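Local coordinates for extracellular haem-binding protein (Streptomyces reticuli, PDB 3FPW) that binds haem and iron outside the cell, probably degrades haem, and appears to work as an oligomer with its cognate two-component sensor kinase, at residues Lys119-Thr122 / Ala123-Asn127; Ala173-Gly176 / Asp177-Glu180. One frame throughout, in Å; residues are numbered along the deposited sequence.

Both contacts are local turns of helix, one at the C-terminal end of helix 112-126 (interaction 1), the other at the N-terminal start of helix 176-187, where the loop leaving strand 163-171 runs into it (interaction 2). The first is buried near the middle of the chain, and its chemistry is mostly backbone bonding with aromatic side chains at its flanks. The second lies farther out, partly buried: a serine caps the helix, a carboxylate holds the loop, and a few apolar atoms pack the two together. They lie about 16 Å apart, centre to centre, yet meet directly: Lys119 NZ of interaction 1 forms a 2.9 Å salt bridge with Asp179 OD2 of interaction 2, tying the two helices together.

Interaction 1: Lys119-Thr122 / Ala123-Asn127; sequences KAFT and AVSWN. With PO4 (phosphate ion), chain D.
Lys119 through Trp126 keep helical backbone bonds of the i to i+4 kind, Ala123 N donating to Lys119 O at 2.9 Å with an N-H...O angle of 166° and Val124 N to Ala120 O, while the last, Trp126 N to Thr122 O, is stretched to 3.3 Å. Phe121 O is gripped twice by Ser125, by its N at 3.0 Å and by its OG at 2.8 Å, the two donors coming from opposite faces of the carbonyl plane. Ser125 places OG beside its own backbone N (chi1 -71°), which turns the hydroxyl back along the helix; a small polar residue suits this buried spot because the helix itself satisfies it. The same OG lies over one face of the Phe121 ring, displaced toward the rim, 3.8 Å from CE1. With an alanine here, Phe121 O would probably keep only the backbone N-H of Ser125, and the ring face would lose the OG beside it. Thr122 O lies at the edge of the Trp126 indole, near its plane, 3.3 Å from CE3, and CZ3 meets Thr122 CG2. Lys119, long and extended, carries NZ to a hydrogen bond with O3 of a phosphate probably from the crystallisation liquor (2.7 Å), which Gly172 N also binds; Ala153 O and Val170 O hold NZ too. Around this turn, Thr122 and Trp126 pack on helix 130-135, Val124 meets strand 163-171, and Phe121 rests against Pro110 of the second subunit.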
loop_
_atom_site.group_PDB
_atom_site.type_symbol
_atom_site.label_atom_id
_atom_site.label_comp_id
_atom_site.label_asym_id
_atom_site.label_seq_id
_atom_site.Cartn_x
_atom_site.Cartn_y
_atom_site.Cartn_z
ATOM N N LYS A 119 -1.321 7.645 -17.246
ATOM C CA LYS A 119 -1.272 7.749 -18.701
ATOM C C LYS A 119 0.102 8.175 -19.195
ATOM O O LYS A 119 0.598 7.633 -20.178
ATOM C CB LYS A 119 -2.313 8.732 -19.245
ATOM C CG LYS A 119 -3.734 8.238 -19.045
ATOM C CD LYS A 119 -4.689 9.222 -19.674
ATOM C CE LYS A 119 -6.135 8.995 -19.249
ATOM N NZ LYS A 119 -7.046 10.067 -19.799
ATOM N N ALA A 120 0.683 9.179 -18.550
ATOM C CA ALA A 120 2.018 9.628 -18.920
ATOM C C ALA A 120 3.064 8.497 -18.788
ATOM O O ALA A 120 3.922 8.313 -19.672
ATOM C CB ALA A 120 2.412 10.850 -18.067
ATOM N N PHE A 121 3.014 7.780 -17.674
ATOM C CA PHE A 121 3.925 6.670 -17.440
ATOM C C PHE A 121 3.752 5.622 -18.556
ATOM O O PHE A 121 4.712 5.031 -19.042
ATOM C CB PHE A 121 3.553 6.048 -16.075
ATOM C CG PHE A 121 4.391 4.853 -15.684
ATOM C CD1 PHE A 121 3.944 3.548 -15.912
ATOM C CD2 PHE A 121 5.625 5.034 -15.065
ATOM C CE1 PHE A 121 4.726 2.441 -15.545
ATOM C CE2 PHE A 121 6.390 3.928 -14.679
ATOM C CZ PHE A 121 5.944 2.646 -14.932
ATOM N N THR A 122 2.509 5.384 -18.962
ATOM C CA THR A 122 2.230 4.325 -19.924
ATOM C C THR A 122 2.746 4.709 -21.300
ATOM O O THR A 122 3.374 3.894 -22.009
ATOM C CB THR A 122 0.739 4.021 -19.950
ATOM O OG1 THR A 122 0.359 3.628 -18.625
ATOM C CG2 THR A 122 0.434 2.896 -20.918
ATOM N N ALA A 123 2.499 5.961 -21.678
ATOM C CA ALA A 123 2.980 6.462 -22.959
ATOM C C ALA A 123 4.510 6.410 -23.082
ATOM O O ALA A 123 5.046 6.031 -24.145
ATOM C CB ALA A 123 2.496 7.885 -23.183
ATOM N N VAL A 124 5.227 6.788 -22.024
ATOM C CA VAL A 124 6.682 6.821 -22.097
ATOM C C VAL A 124 7.275 5.419 -22.017
ATOM O O VAL A 124 8.346 5.166 -22.545
ATOM C CB VAL A 124 7.343 7.762 -21.053
ATOM C CG1 VAL A 124 7.342 7.131 -19.689
ATOM C CG2 VAL A 124 8.793 8.088 -21.488
ATOM N N SER A 125 6.556 4.501 -21.375
ATOM C CA SER A 125 7.006 3.115 -21.277
ATOM C C SER A 125 7.024 2.398 -22.621
ATOM O O SER A 125 7.936 1.604 -22.880
ATOM C CB SER A 125 6.139 2.328 -20.303
ATOM O OG SER A 125 6.384 2.740 -18.970
ATOM N N TRP A 126 6.020 2.661 -23.455
ATOM C CA TRP A 126 5.930 2.012 -24.772
ATOM C C TRP A 126 6.230 2.955 -25.932
ATOM O O TRP A 126 6.203 2.542 -27.097
ATOM C CB TRP A 126 4.568 1.306 -24.961
ATOM C CG TRP A 126 4.504 -0.015 -24.249
ATOM C CD1 TRP A 126 4.919 -1.232 -24.731
ATOM C CD2 TRP A 126 4.008 -0.259 -22.929
ATOM N NE1 TRP A 126 4.715 -2.210 -23.791
ATOM C CE2 TRP A 126 4.162 -1.640 -22.672
ATOM C CE3 TRP A 126 3.459 0.554 -21.935
ATOM C CZ2 TRP A 126 3.761 -2.229 -21.468
ATOM C CZ3 TRP A 126 3.066 -0.038 -20.726
ATOM C CH2 TRP A 126 3.230 -1.412 -20.509
ATOM N N ASN A 127 6.565 4.210 -25.623
ATOM C CA ASN A 127 6.840 5.194 -26.658
ATOM C C ASN A 127 5.713 5.264 -27.687
ATOM O O ASN A 127 5.946 5.242 -28.910
ATOM C CB ASN A 127 8.185 4.932 -27.336
ATOM C CG ASN A 127 8.606 6.072 -28.213
ATOM O OD1 ASN A 127 8.200 7.216 -27.994
ATOM N ND2 ASN A 127 9.452 5.781 -29.211
HETATM P P PO4 D . -10.160 10.449 -17.526
HETATM O O1 PO4 D . -10.098 11.775 -18.277
HETATM O O2 PO4 D . -11.502 9.837 -17.843
HETATM O O3 PO4 D . -9.094 9.589 -18.124
HETATM O O4 PO4 D . -9.961 10.505 -15.993
#

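Interaction 2: Ala173-Gly176 / Asp177-Glu180; sequences APSG and DLDE
Ser175 holds OG between its backbone N and carbonyl carbon (chi1 73°), and Asp179 swings its carboxylate beside its own N (chi1 -73°); the first torsion directs a hydroxyl at Leu178, the second returns a carboxylate to Ala173. Ser175 OG accepts from Leu178 N at 3.1 Å, on a fairly straight path of 162°. Asp179 OD1 takes the N-H of Ala173 at 2.9 Å on its syn side, somewhat out of the carboxylate plane, and also lies 3.1 Å from Ala173 CB. This bond ties the incoming loop to the helix. Ser175 is a serine N-cap: the hydroxyl, short and able to accept, stands in for the backbone acceptor that an amide in the first turn lacks. Regular helical bonding follows at once, Asp179 N to Ser175 O at 3.0 Å and Glu180 N to Gly176 O at 2.8 Å. Outside the cap, the apolar part is small. Ala173 CB rests on Leu178 CB at 3.8 Å, and Pro174 CD comes 3.9 Å from Leu178 CD1, the two side chains crossing at a slant. Proline, which has no N-H to offer, fits the loop just ahead of the cap. Asp177 stands in the first turn, where an acid probably suits the positive end of the helix, while the other oxygen of Asp179, OD2, has Lys119 as a second partner. The Glu180 carboxylate bonds Ser131 OG and Gly154 N, linking the start of helix 176-187 to helix 130-135 and to the loop before strand 155-160.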
loop_
_atom_site.group_PDB
_atom_site.type_symbol
_atom_site.label_atom_id
_atom_site.label_comp_id
_atom_site.label_asym_id
_atom_site.label_seq_id
_atom_site.Cartn_x
_atom_site.Cartn_y
_atom_site.Cartn_z
ATOM N N ALA A 173 -11.086 15.533 -19.106
ATOM C CA ALA A 173 -11.986 15.954 -20.183
ATOM C C ALA A 173 -13.073 14.899 -20.389
ATOM O O ALA A 173 -12.984 13.779 -19.863
ATOM C CB ALA A 173 -11.226 16.188 -21.490
ATOM N N PRO A 174 -14.104 15.250 -21.163
ATOM C CA PRO A 174 -15.225 14.338 -21.312
ATOM C C PRO A 174 -14.904 13.064 -22.081
ATOM O O PRO A 174 -15.694 12.112 -22.064
ATOM C CB PRO A 174 -16.253 15.166 -22.087
ATOM C CG PRO A 174 -15.867 16.545 -21.948
ATOM C CD PRO A 174 -14.403 16.596 -21.688
ATOM N N SER A 175 -13.766 13.030 -22.757
ATOM C CA SER A 175 -13.350 11.817 -23.461
ATOM C C SER A 175 -11.833 11.723 -23.437
ATOM O O SER A 175 -11.127 12.738 -23.310
ATOM C CB SER A 175 -13.863 11.800 -24.912
ATOM O OG SER A 175 -13.147 12.721 -25.730
ATOM N N GLY A 176 -11.338 10.496 -23.536
ATOM C CA GLY A 176 -9.892 10.270 -23.623
ATOM C C GLY A 176 -9.317 10.916 -24.871
ATOM O O GLY A 176 -8.181 11.404 -24.874
ATOM N N ASP A 177 -10.097 10.940 -25.940
ATOM C CA ASP A 177 -9.594 11.531 -27.170
ATOM C C ASP A 177 -9.375 13.039 -26.981
ATOM O O ASP A 177 -8.374 13.579 -27.441
ATOM C CB ASP A 177 -10.516 11.231 -28.346
ATOM C CG ASP A 177 -10.399 9.777 -28.828
ATOM O OD1 ASP A 177 -9.400 9.074 -28.496
ATOM O OD2 ASP A 177 -11.319 9.340 -29.542
ATOM N N LEU A 178 -10.288 13.707 -26.277
ATOM C CA LEU A 178 -10.074 15.118 -25.953
ATOM C C LEU A 178 -8.866 15.264 -25.023
ATOM O O LEU A 178 -8.040 16.141 -25.234
ATOM C CB LEU A 178 -11.306 15.741 -25.307
ATOM C CG LEU A 178 -12.408 16.053 -26.308
ATOM C CD1 LEU A 178 -13.671 16.311 -25.515
ATOM C CD2 LEU A 178 -11.987 17.272 -27.117
ATOM N N ASP A 179 -8.765 14.418 -23.999
ATOM C CA ASP A 179 -7.578 14.463 -23.126
ATOM C C ASP A 179 -6.318 14.433 -23.981
ATOM O O ASP A 179 -5.356 15.188 -23.760
ATOM C CB ASP A 179 -7.491 13.238 -22.210
ATOM C CG ASP A 179 -8.504 13.238 -21.079
ATOM O OD1 ASP A 179 -8.855 14.330 -20.574
ATOM O OD2 ASP A 179 -8.918 12.118 -20.650
ATOM N N GLU A 180 -6.301 13.522 -24.946
ATOM C CA GLU A 180 -5.091 13.332 -25.734
ATOM C C GLU A 180 -4.818 14.508 -26.670
ATOM O O GLU A 180 -3.663 14.809 -26.959
ATOM C CB GLU A 180 -5.103 11.990 -26.470
ATOM C CG GLU A 180 -3.711 11.431 -26.633
ATOM C CD GLU A 180 -3.730 10.007 -27.140
ATOM O OE1 GLU A 180 -3.572 9.808 -28.364
ATOM O OE2 GLU A 180 -3.925 9.097 -26.314
#